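Local coordinates for AAEL008620-PA odorant-binding protein (PDB 5V13), which binds the insect juvenile hormone JH III as a secreted hemolymph protein of the odorant-binding family in the mosquito Aedes aegypti, at residues V88-A91 and E92-H96; Q101-A104 and L105-N108; N127-A130 and T131-A134; H137-I140 and L141-H145. All coordinates share one frame; numbering follows the deposited sequence.

Contact 1 (V88-A91 and E92-H96); sequences VLQA and ESFFH
Gln90 and Phe94 meet one helical turn apart, the amide of Gln90 slanting past one corner of the Phe94 ring. Gln90 NE2 lies 3.3 Å from Phe94 CD2, and the amide and ring planes are inclined by 31°. The Gln90 chain gets there by folding at its second torsion (chi2 79°), which turns the amide forward along the helix towards Phe94. Both ends of that amide are fixed by bonds from elsewhere: OE1 accepts from the backbone N of Arg24 and NE2 donates to the backbone O of Met143, so its rotation is well defined. The ring of Phe94 also carries Ser93 OG over the centre of one face, 3.4 Å above the plane.

On another side of the helix the extended Glu92 side chain runs back past Val88 and Leu89. Its OE1 lies 3.6 Å from Val88 CG1, whereas OE2 is 3.9 Å from Leu89 CD1; OE1 also has a long, weak ion pair with Lys106 NZ of helix 99-113. The backbone beneath is an alpha-helix reaching its end: Glu92 N to Val88 O is 2.9 Å and Phe95 N to Ala91 O is also 2.9 Å, and the backbone turns out of the helix at Phe95.

Ala91, Leu102 and Leu105 join helix 84-94 to helix 99-113, with Phe95 also reaching Leu102. Met143 of helix 137-143 packs on Ala91, and Thr154 and Lys157 of helix 151-158 pack on Phe94.

Contact 2 (Q101-A104 and L105-N108); sequences QLQA and LKNN
Gln103 and Asn107 join their side-chain amides one turn apart: Gln103 NE2 donates to Asn107 OD1 at 2.8 Å. The bond is short but bent, with an N-H...O angle of 130°, and the two amide planes stand 60° apart. Gln103 starts with CG opposite its own N (chi1 -173°) and then bends at chi2, which carries the amide along the helix surface between Asn107 and Lys106. Asn107 takes the other common helical rotamer, with CG opposite its carbonyl carbon, and thereby presents OD1 to the incoming N-H.

The other end of the Gln103 amide serves Lys106. An ordered water donates to Gln103 OE1 at 2.6 Å and accepts from Lys106 NZ at 3.1 Å, bridging two groups whose chains cross at roughly a right angle. Lys106 is extended throughout beyond CG, and only the CE end of the chain comes near the leucine side chain, 4.3 Å from Leu102 CG, before the ammonium meets the water.

This polar ridge rides on the outer side of helix 99-113. Across the helix Leu105 faces inward, touching Ala91 of helix 84-94 and both Thr139 and Met143 of helix 137-143.

Contact 3 (N127-A130 and T131-A134); sequences NKYA and TFYA. With JH3 (methyl (2E,6E)-9-[(2R)-3,3-dimethyloxiran-2-yl]-3,7-dimethylnona-2,6-dienoate), chain E.
Tyr133 N donates to Tyr129 O at 2.9 Å with an N-H...O angle of 161°, resuming direct helical bonding after a turn opened by two bridging waters. One is 3.0 Å from Thr131 N and also bonded to Asn127 O, the other 2.9 Å from Phe132 N and bonded to Lys128 O. The four-residue spacing puts two pocket tyrosines on one side, their rings leaving the backbone in the same manner, CG opposite N. Tyr133 CB sits over one face of the Tyr129 ring, 4.0 Å from its centroid, a CH-pi contact. The rings are inclined, planes 33° apart, and Tyr129 CE2 comes to 3.4 Å from Tyr133 CD1.

There Tyr129 OH donates to the epoxide oxygen O3 of the bound juvenile hormone at 2.7 Å. Tyr133 CE1 lies 3.7 Å from the same oxygen, while its own hydroxyl is engaged by the backbone O of Trp53. On the other flank Tyr129 CE1 meets the edge of the Phe132 ring at CD2, 4.0 Å away.

Helix 122-135 thus supports the epoxide end. Ile140 of helix 137-143 touches all three aromatic side chains, Leu105 and Leu113 of helix 99-113 pack against Phe132, and Val65 of helix 59-71 reaches Tyr129.

Contact 4 (H137-I140 and L141-H145); sequences HSTI and LRMFH
Ile140 and Phe144 extend in parallel at the C-terminal end of the short helix 137-143, which closes in a Schellman motif. Ile140 CG2 is 3.7 Å from Phe144 CD2, and both residues touch the bound juvenile hormone. The edge of the Phe144 ring also faces the backbone, CD2 standing 3.4 Å from Ile140 O, near the ring plane. That carbonyl accepts the Phe144 N-H at 3.1 Å as well, so a single oxygen meets both the main chain and the ring edge of the same residue.

Met143 runs alongside Ile140 on its other branch, CE 4.1 Å from Ile140 CG1. Its CG sits between the backbone N and the carbonyl carbon (chi1 69°), an uncommon choice in a helix, and the extended chain beyond then passes close over the preceding turn: SD is 3.7 Å from Thr139 O and 4.2 Å from Thr139 CG2.

Around this shell, polar ends are fixed from outside. His137 NE2 hydrogen-bonds to the backbone O of Trp53, and the Arg142 guanidinium forms a salt bridge with Asp150. Phe87 and Ala91 of helix 84-94 and Leu105 of helix 99-113 back Met143, whereas Thr29 of helix 26-38 and Leu74 lie against Phe144.

His145, with phi positive at 72°, is the C-prime residue that turns the chain: Gly146 N reaches back to Leu141 O, and His145 N donates to Arg142 O at 3.1 Å.

How the contacts relate
The four contacts follow in series along the chain, each on its own helix, 84-94, 99-113, 122-135 and 137-143, with contacts 1 and 4 running over its C-terminal end. Contacts 1 and 4 are the closest pair, with centres about 9 Å apart; contacts 1 and 3 are the farthest, about 18 Å, and do not touch. Contacts 2 and 4 each touch all the others, and Leu105 of contact 2 reaches contacts 1, 3 and 4, its CG 3.8 Å from Phe132 CZ. Contact 2 is a surface contact on its outer side, contact 4 is buried, and contacts 3 and 4 contribute residues to the hormone pocket of this largely helical fold.

Contact 1 (V88-A91 and E92-H96)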
loop_
_atom_site.group_PDB
_atom_site.type_symbol
_atom_site.label_atom_id
_atom_site.label_comp_id
_atom_site.label_asym_id
_atom_site.label_seq_id
_atom_site.Cartn_x
_atom_site.Cartn_y
_atom_site.Cartn_z
ATOM N N VAL B 88 -3.668 25.087 10.223
ATOM C CA VAL B 88 -2.208 25.180 10.261
ATOM C C VAL B 88 -1.594 23.796 10.407
ATOM O O VAL B 88 -0.620 23.446 9.722
ATOM C CB VAL B 88 -1.751 26.114 11.396
ATOM C CG1 VAL B 88 -0.232 25.958 11.648
ATOM C CG2 VAL B 88 -2.068 27.551 11.051
ATOM N N LEU B 89 -2.147 22.987 11.314
ATOM C CA LEU B 89 -1.597 21.655 11.526
ATOM C C LEU B 89 -1.772 20.794 10.283
ATOM O O LEU B 89 -0.884 20.005 9.935
ATOM C CB LEU B 89 -2.243 21.012 12.760
ATOM C CG LEU B 89 -1.506 19.819 13.379
ATOM C CD1 LEU B 89 -0.185 20.239 14.076
ATOM C CD2 LEU B 89 -2.424 19.041 14.324
ATOM N N GLN B 90 -2.898 20.958 9.575
ATOM C CA GLN B 90 -3.098 20.234 8.323
ATOM C C GLN B 90 -2.070 20.642 7.276
ATOM O O GLN B 90 -1.529 19.787 6.561
ATOM C CB GLN B 90 -4.507 20.479 7.779
ATOM C CG GLN B 90 -4.903 19.571 6.605
ATOM C CD GLN B 90 -5.328 18.179 7.070
ATOM O OE1 GLN B 90 -5.732 17.995 8.214
ATOM N NE2 GLN B 90 -5.223 17.187 6.180
ATOM N N ALA B 91 -1.802 21.942 7.156
ATOM C CA ALA B 91 -0.834 22.401 6.166
ATOM C C ALA B 91 0.570 21.916 6.499
ATOM O O ALA B 91 1.325 21.520 5.603
ATOM C CB ALA B 91 -0.860 23.923 6.068
ATOM N N GLU B 92 0.935 21.926 7.779
ATOM C CA GLU B 92 2.266 21.458 8.161
ATOM C C GLU B 92 2.472 19.986 7.823
ATOM O O GLU B 92 3.588 19.574 7.482
ATOM C CB GLU B 92 2.490 21.710 9.650
ATOM C CG GLU B 92 2.616 23.188 9.991
ATOM C CD GLU B 92 2.719 23.467 11.492
ATOM O OE1 GLU B 92 3.113 24.598 11.864
ATOM O OE2 GLU B 92 2.386 22.573 12.298
ATOM N N SER B 93 1.414 19.180 7.898
ATOM C CA SER B 93 1.545 17.757 7.626
ATOM C C SER B 93 1.516 17.439 6.136
ATOM O O SER B 93 2.199 16.506 5.697
ATOM C CB SER B 93 0.438 16.977 8.345
ATOM O OG SER B 93 0.481 15.603 7.986
ATOM N N PHE B 94 0.733 18.178 5.342
ATOM C CA PHE B 94 0.399 17.727 3.992
ATOM C C PHE B 94 0.621 18.732 2.867
ATOM O O PHE B 94 0.282 18.418 1.721
ATOM C CB PHE B 94 -1.064 17.262 3.921
ATOM C CG PHE B 94 -1.340 15.964 4.660
ATOM C CD1 PHE B 94 -0.725 14.780 4.273
ATOM C CD2 PHE B 94 -2.222 15.933 5.727
ATOM C CE1 PHE B 94 -0.966 13.592 4.960
ATOM C CE2 PHE B 94 -2.489 14.752 6.406
ATOM C CZ PHE B 94 -1.857 13.572 6.019
ATOM N N PHE B 95 1.158 19.919 3.134
ATOM C CA PHE B 95 1.445 20.870 2.057
ATOM C C PHE B 95 2.952 21.089 1.972
ATOM O O PHE B 95 3.532 21.776 2.820
ATOM C CB PHE B 95 0.715 22.198 2.256
ATOM C CG PHE B 95 0.924 23.157 1.120
ATOM C CD1 PHE B 95 0.260 22.974 -0.084
ATOM C CD2 PHE B 95 1.799 24.217 1.242
ATOM C CE1 PHE B 95 0.459 23.844 -1.144
ATOM C CE2 PHE B 95 2.003 25.095 0.192
ATOM C CZ PHE B 95 1.333 24.908 -1.007
ATOM N N HIS B 96 3.579 20.525 0.931
ATOM C CA HIS B 96 5.023 20.630 0.730
ATOM C C HIS B 96 5.397 21.270 -0.600
ATOM O O HIS B 96 6.581 21.266 -0.964
ATOM C CB HIS B 96 5.658 19.244 0.830
ATOM C CG HIS B 96 5.017 18.378 1.866
ATOM N ND1 HIS B 96 5.025 18.699 3.207
ATOM C CD2 HIS B 96 4.317 17.222 1.758
ATOM C CE1 HIS B 96 4.368 17.770 3.883
ATOM N NE2 HIS B 96 3.929 16.864 3.026
#

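Contact 2 (Q101-A104 and L105-N108)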
loop_
_atom_site.group_PDB
_atom_site.type_symbol
_atom_site.label_atom_id
_atom_site.label_comp_id
_atom_site.label_asym_id
_atom_site.label_seq_id
_atom_site.Cartn_x
_atom_site.Cartn_y
_atom_site.Cartn_z
ATOM N N GLN B 101 3.887 29.905 0.321
ATOM C CA GLN B 101 2.441 29.769 0.516
ATOM C C GLN B 101 2.108 29.089 1.838
ATOM O O GLN B 101 1.070 29.386 2.446
ATOM C CB GLN B 101 1.812 28.998 -0.647
ATOM C CG GLN B 101 1.660 29.828 -1.912
ATOM C CD GLN B 101 1.097 31.215 -1.628
ATOM O OE1 GLN B 101 -0.058 31.359 -1.214
ATOM N NE2 GLN B 101 1.916 32.243 -1.839
ATOM N N LEU B 102 2.966 28.176 2.300
ATOM C CA LEU B 102 2.758 27.586 3.617
ATOM C C LEU B 102 2.837 28.652 4.705
ATOM O O LEU B 102 1.985 28.711 5.600
ATOM C CB LEU B 102 3.787 26.485 3.860
ATOM C CG LEU B 102 3.764 25.811 5.236
ATOM C CD1 LEU B 102 2.388 25.205 5.510
ATOM C CD2 LEU B 102 4.865 24.750 5.305
ATOM N N GLN B 103 3.856 29.514 4.637
ATOM C CA GLN B 103 4.004 30.559 5.646
ATOM C C GLN B 103 2.865 31.570 5.566
ATOM O O GLN B 103 2.418 32.094 6.596
ATOM C CB GLN B 103 5.353 31.261 5.489
ATOM C CG GLN B 103 5.662 32.260 6.599
ATOM C CD GLN B 103 5.672 31.617 7.975
ATOM O OE1 GLN B 103 6.147 30.491 8.148
ATOM N NE2 GLN B 103 5.145 32.328 8.960
ATOM N N ALA B 104 2.385 31.862 4.354
ATOM C CA ALA B 104 1.251 32.777 4.223
ATOM C C ALA B 104 0.013 32.220 4.917
ATOM O O ALA B 104 -0.685 32.945 5.639
ATOM C CB ALA B 104 0.958 33.054 2.746
ATOM N N LEU B 105 -0.272 30.934 4.720
ATOM C CA LEU B 105 -1.402 30.327 5.418
ATOM C C LEU B 105 -1.219 30.410 6.931
ATOM O O LEU B 105 -2.144 30.798 7.654
ATOM C CB LEU B 105 -1.591 28.882 4.953
ATOM C CG LEU B 105 -2.848 28.154 5.463
ATOM C CD1 LEU B 105 -3.408 27.185 4.423
ATOM C CD2 LEU B 105 -2.560 27.418 6.761
ATOM N N LYS B 106 -0.016 30.104 7.423
ATOM C CA LYS B 106 0.248 30.237 8.855
ATOM C C LYS B 106 -0.030 31.650 9.364
ATOM O O LYS B 106 -0.604 31.822 10.445
ATOM C CB LYS B 106 1.690 29.852 9.157
ATOM C CG LYS B 106 1.949 28.363 9.149
ATOM C CD LYS B 106 3.374 28.095 9.582
ATOM C CE LYS B 106 3.739 26.644 9.415
ATOM N NZ LYS B 106 5.227 26.494 9.474
ATOM N N ASN B 107 0.378 32.677 8.610
ATOM C CA ASN B 107 0.168 34.049 9.067
ATOM C C ASN B 107 -1.301 34.465 8.995
ATOM O O ASN B 107 -1.753 35.286 9.806
ATOM C CB ASN B 107 1.013 35.025 8.244
ATOM C CG ASN B 107 2.506 34.776 8.386
ATOM O OD1 ASN B 107 2.946 34.076 9.293
ATOM N ND2 ASN B 107 3.286 35.353 7.488
ATOM N N ASN B 108 -2.055 33.928 8.039
ATOM C CA ASN B 108 -3.408 34.410 7.773
ATOM C C ASN B 108 -4.502 33.650 8.514
ATOM O O ASN B 108 -5.609 34.190 8.673
ATOM C CB ASN B 108 -3.708 34.338 6.275
ATOM C CG ASN B 108 -3.065 35.462 5.486
ATOM O OD1 ASN B 108 -2.902 36.581 5.978
ATOM N ND2 ASN B 108 -2.720 35.174 4.242
HETATM O O HOH W 1 6.167 28.125 7.037
#

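Contact 3 (N127-A130 and T131-A134)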
loop_
_atom_site.group_PDB
_atom_site.type_symbol
_atom_site.label_atom_id
_atom_site.label_comp_id
_atom_site.label_asym_id
_atom_site.label_seq_id
_atom_site.Cartn_x
_atom_site.Cartn_y
_atom_site.Cartn_z
ATOM N N ASN B 127 -19.891 32.336 5.136
ATOM C CA ASN B 127 -19.378 33.698 4.999
ATOM C C ASN B 127 -18.110 33.921 5.816
ATOM O O ASN B 127 -17.210 34.655 5.388
ATOM C CB ASN B 127 -20.455 34.694 5.401
ATOM C CG ASN B 127 -21.518 34.803 4.353
ATOM O OD1 ASN B 127 -21.329 34.342 3.222
ATOM N ND2 ASN B 127 -22.639 35.405 4.703
ATOM N N LYS B 128 -18.020 33.298 6.993
ATOM C CA LYS B 128 -16.823 33.464 7.810
ATOM C C LYS B 128 -15.615 32.800 7.154
ATOM O O LYS B 128 -14.497 33.319 7.235
ATOM C CB LYS B 128 -17.085 32.909 9.217
ATOM C CG LYS B 128 -15.865 32.883 10.151
ATOM C CD LYS B 128 -15.174 34.257 10.221
ATOM C CE LYS B 128 -15.500 35.004 11.501
ATOM N NZ LYS B 128 -14.751 36.297 11.597
ATOM N N TYR B 129 -15.831 31.691 6.453
ATOM C CA TYR B 129 -14.751 30.971 5.781
ATOM C C TYR B 129 -14.269 31.671 4.508
ATOM O O TYR B 129 -13.160 31.385 4.034
ATOM C CB TYR B 129 -15.263 29.571 5.456
ATOM C CG TYR B 129 -14.255 28.527 5.015
ATOM C CD1 TYR B 129 -13.099 28.276 5.749
ATOM C CD2 TYR B 129 -14.513 27.731 3.910
ATOM C CE1 TYR B 129 -12.194 27.279 5.351
ATOM C CE2 TYR B 129 -13.631 26.756 3.508
ATOM C CZ TYR B 129 -12.477 26.532 4.229
ATOM O OH TYR B 129 -11.615 25.539 3.831
ATOM N N ALA B 130 -15.073 32.575 3.942
ATOM C CA ALA B 130 -14.931 32.936 2.530
ATOM C C ALA B 130 -13.573 33.561 2.218
ATOM O O ALA B 130 -12.918 33.172 1.242
ATOM C CB ALA B 130 -16.068 33.875 2.117
ATOM N N THR B 131 -13.125 34.531 3.032
ATOM C CA THR B 131 -11.883 35.246 2.717
ATOM C C THR B 131 -10.679 34.308 2.765
ATOM O O THR B 131 -9.839 34.297 1.854
ATOM C CB THR B 131 -11.676 36.422 3.680
ATOM O OG1 THR B 131 -12.709 37.402 3.493
ATOM C CG2 THR B 131 -10.332 37.092 3.428
ATOM N N PHE B 132 -10.582 33.510 3.829
ATOM C CA PHE B 132 -9.497 32.539 3.945
ATOM C C PHE B 132 -9.519 31.550 2.790
ATOM O O PHE B 132 -8.472 31.200 2.225
ATOM C CB PHE B 132 -9.625 31.804 5.285
ATOM C CG PHE B 132 -8.555 30.773 5.532
ATOM C CD1 PHE B 132 -7.285 31.156 5.924
ATOM C CD2 PHE B 132 -8.842 29.411 5.424
ATOM C CE1 PHE B 132 -6.301 30.204 6.159
ATOM C CE2 PHE B 132 -7.869 28.453 5.666
ATOM C CZ PHE B 132 -6.591 28.848 6.039
ATOM N N TYR B 133 -10.702 31.062 2.442
ATOM C CA TYR B 133 -10.794 30.072 1.383
ATOM C C TYR B 133 -10.374 30.658 0.040
ATOM O O TYR B 133 -9.724 29.976 -0.764
ATOM C CB TYR B 133 -12.214 29.512 1.319
ATOM C CG TYR B 133 -12.350 28.340 0.378
ATOM C CD1 TYR B 133 -11.814 27.105 0.705
ATOM C CD2 TYR B 133 -13.027 28.469 -0.830
ATOM C CE1 TYR B 133 -11.931 26.031 -0.145
ATOM C CE2 TYR B 133 -13.150 27.400 -1.691
ATOM C CZ TYR B 133 -12.606 26.183 -1.338
ATOM O OH TYR B 133 -12.739 25.110 -2.186
ATOM N N ALA B 134 -10.733 31.918 -0.225
ATOM C CA ALA B 134 -10.365 32.530 -1.500
ATOM C C ALA B 134 -8.869 32.786 -1.564
ATOM O O ALA B 134 -8.243 32.592 -2.613
ATOM C CB ALA B 134 -11.145 33.834 -1.717
HETATM C C1 JH3 E . -15.316 14.900 -3.634
HETATM O O2 JH3 E . -14.280 14.685 -4.237
HETATM O O1 JH3 E . -16.275 13.829 -3.539
HETATM C CM JH3 E . -15.932 12.552 -4.081
HETATM C C2 JH3 E . -15.649 16.175 -2.973
HETATM C C3 JH3 E . -14.920 17.294 -2.955
HETATM C "C3'" JH3 E . -13.591 17.445 -3.643
HETATM C C4 JH3 E . -15.489 18.455 -2.176
HETATM C C5 JH3 E . -14.373 19.107 -1.365
HETATM C C6 JH3 E . -14.979 19.944 -0.261
HETATM C C7 JH3 E . -15.182 21.264 -0.372
HETATM C "C7'" JH3 E . -14.848 21.994 -1.646
HETATM C C8 JH3 E . -15.790 22.002 0.811
HETATM C C9 JH3 E . -14.832 23.052 1.398
HETATM C CA JH3 E . -13.444 22.485 1.685
HETATM O O3 JH3 E . -12.585 23.408 2.392
HETATM C CB JH3 E . -13.098 22.320 3.163
HETATM C "CB'" JH3 E . -12.156 21.138 3.423
HETATM C CC JH3 E . -14.086 22.757 4.234
HETATM O O HOH W 2 -14.620 35.885 5.282
HETATM O O HOH W 3 -12.087 33.976 6.252
#

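Contact 4 (H137-I140 and L141-H145)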
loop_
_atom_site.group_PDB
_atom_site.type_symbol
_atom_site.label_atom_id
_atom_site.label_comp_id
_atom_site.label_asym_id
_atom_site.label_seq_id
_atom_site.Cartn_x
_atom_site.Cartn_y
_atom_site.Cartn_z
ATOM N N HIS B 137 -6.958 29.063 -1.566
ATOM C CA HIS B 137 -7.740 28.025 -2.234
ATOM C C HIS B 137 -6.891 26.810 -2.613
ATOM O O HIS B 137 -7.182 25.678 -2.210
ATOM C CB HIS B 137 -8.398 28.643 -3.477
ATOM C CG HIS B 137 -9.286 27.704 -4.227
ATOM N ND1 HIS B 137 -8.829 26.916 -5.260
ATOM C CD2 HIS B 137 -10.607 27.434 -4.101
ATOM C CE1 HIS B 137 -9.830 26.193 -5.734
ATOM N NE2 HIS B 137 -10.919 26.491 -5.049
ATOM N N SER B 138 -5.842 27.025 -3.408
ATOM C CA SER B 138 -5.088 25.885 -3.932
ATOM C C SER B 138 -4.286 25.183 -2.843
ATOM O O SER B 138 -4.032 23.974 -2.946
ATOM C CB SER B 138 -4.165 26.343 -5.064
ATOM O OG SER B 138 -3.170 27.222 -4.576
ATOM N N THR B 139 -3.887 25.916 -1.794
ATOM C CA THR B 139 -3.198 25.287 -0.666
ATOM C C THR B 139 -4.153 24.401 0.133
ATOM O O THR B 139 -3.808 23.272 0.483
ATOM C CB THR B 139 -2.574 26.361 0.232
ATOM O OG1 THR B 139 -1.577 27.089 -0.501
ATOM C CG2 THR B 139 -1.936 25.752 1.476
ATOM N N ILE B 140 -5.367 24.895 0.406
ATOM C CA ILE B 140 -6.371 24.116 1.134
ATOM C C ILE B 140 -6.725 22.845 0.367
ATOM O O ILE B 140 -6.791 21.750 0.933
ATOM C CB ILE B 140 -7.621 24.982 1.378
ATOM C CG1 ILE B 140 -7.277 26.157 2.288
ATOM C CG2 ILE B 140 -8.799 24.137 1.908
ATOM C CD1 ILE B 140 -8.352 27.282 2.238
ATOM N N LEU B 141 -7.003 22.984 -0.929
ATOM C CA LEU B 141 -7.293 21.825 -1.768
ATOM C C LEU B 141 -6.224 20.753 -1.604
ATOM O O LEU B 141 -6.526 19.579 -1.357
ATOM C CB LEU B 141 -7.389 22.277 -3.229
ATOM C CG LEU B 141 -7.729 21.346 -4.398
ATOM C CD1 LEU B 141 -8.073 22.212 -5.615
ATOM C CD2 LEU B 141 -6.594 20.370 -4.766
ATOM N N ARG B 142 -4.962 21.150 -1.708
ATOM C CA ARG B 142 -3.899 20.155 -1.701
ATOM C C ARG B 142 -3.748 19.496 -0.330
ATOM O O ARG B 142 -3.575 18.275 -0.244
ATOM C CB ARG B 142 -2.596 20.810 -2.156
ATOM C CG ARG B 142 -1.536 19.811 -2.496
ATOM C CD ARG B 142 -0.628 20.332 -3.586
ATOM N NE ARG B 142 0.159 19.233 -4.122
ATOM C CZ ARG B 142 0.997 19.338 -5.143
ATOM N NH1 ARG B 142 1.170 20.507 -5.753
ATOM N NH2 ARG B 142 1.659 18.266 -5.549
ATOM N N MET B 143 -3.810 20.281 0.758
ATOM C CA MET B 143 -3.520 19.722 2.080
ATOM C C MET B 143 -4.645 18.842 2.595
ATOM O O MET B 143 -4.417 18.049 3.512
ATOM C CB MET B 143 -3.232 20.842 3.098
ATOM C CG MET B 143 -4.448 21.708 3.480
ATOM S SD MET B 143 -3.858 23.252 4.228
ATOM C CE MET B 143 -5.304 23.897 5.097
ATOM N N PHE B 144 -5.856 18.983 2.049
ATOM C CA PHE B 144 -6.978 18.102 2.349
ATOM C C PHE B 144 -7.195 17.053 1.255
ATOM O O PHE B 144 -8.329 16.619 1.022
ATOM C CB PHE B 144 -8.252 18.922 2.577
ATOM C CG PHE B 144 -8.268 19.661 3.889
ATOM C CD1 PHE B 144 -8.396 18.964 5.091
ATOM C CD2 PHE B 144 -8.159 21.046 3.923
ATOM C CE1 PHE B 144 -8.410 19.637 6.315
ATOM C CE2 PHE B 144 -8.184 21.736 5.145
ATOM C CZ PHE B 144 -8.305 21.025 6.344
ATOM N N HIS B 145 -6.122 16.664 0.561
ATOM C CA HIS B 145 -6.085 15.467 -0.281
ATOM C C HIS B 145 -6.901 15.609 -1.558
ATOM O O HIS B 145 -7.346 14.608 -2.134
ATOM C CB HIS B 145 -6.517 14.243 0.523
ATOM C CG HIS B 145 -5.850 14.177 1.860
ATOM N ND1 HIS B 145 -4.480 14.234 2.000
ATOM C CD2 HIS B 145 -6.360 14.143 3.116
ATOM C CE1 HIS B 145 -4.171 14.206 3.286
ATOM N NE2 HIS B 145 -5.293 14.142 3.983
#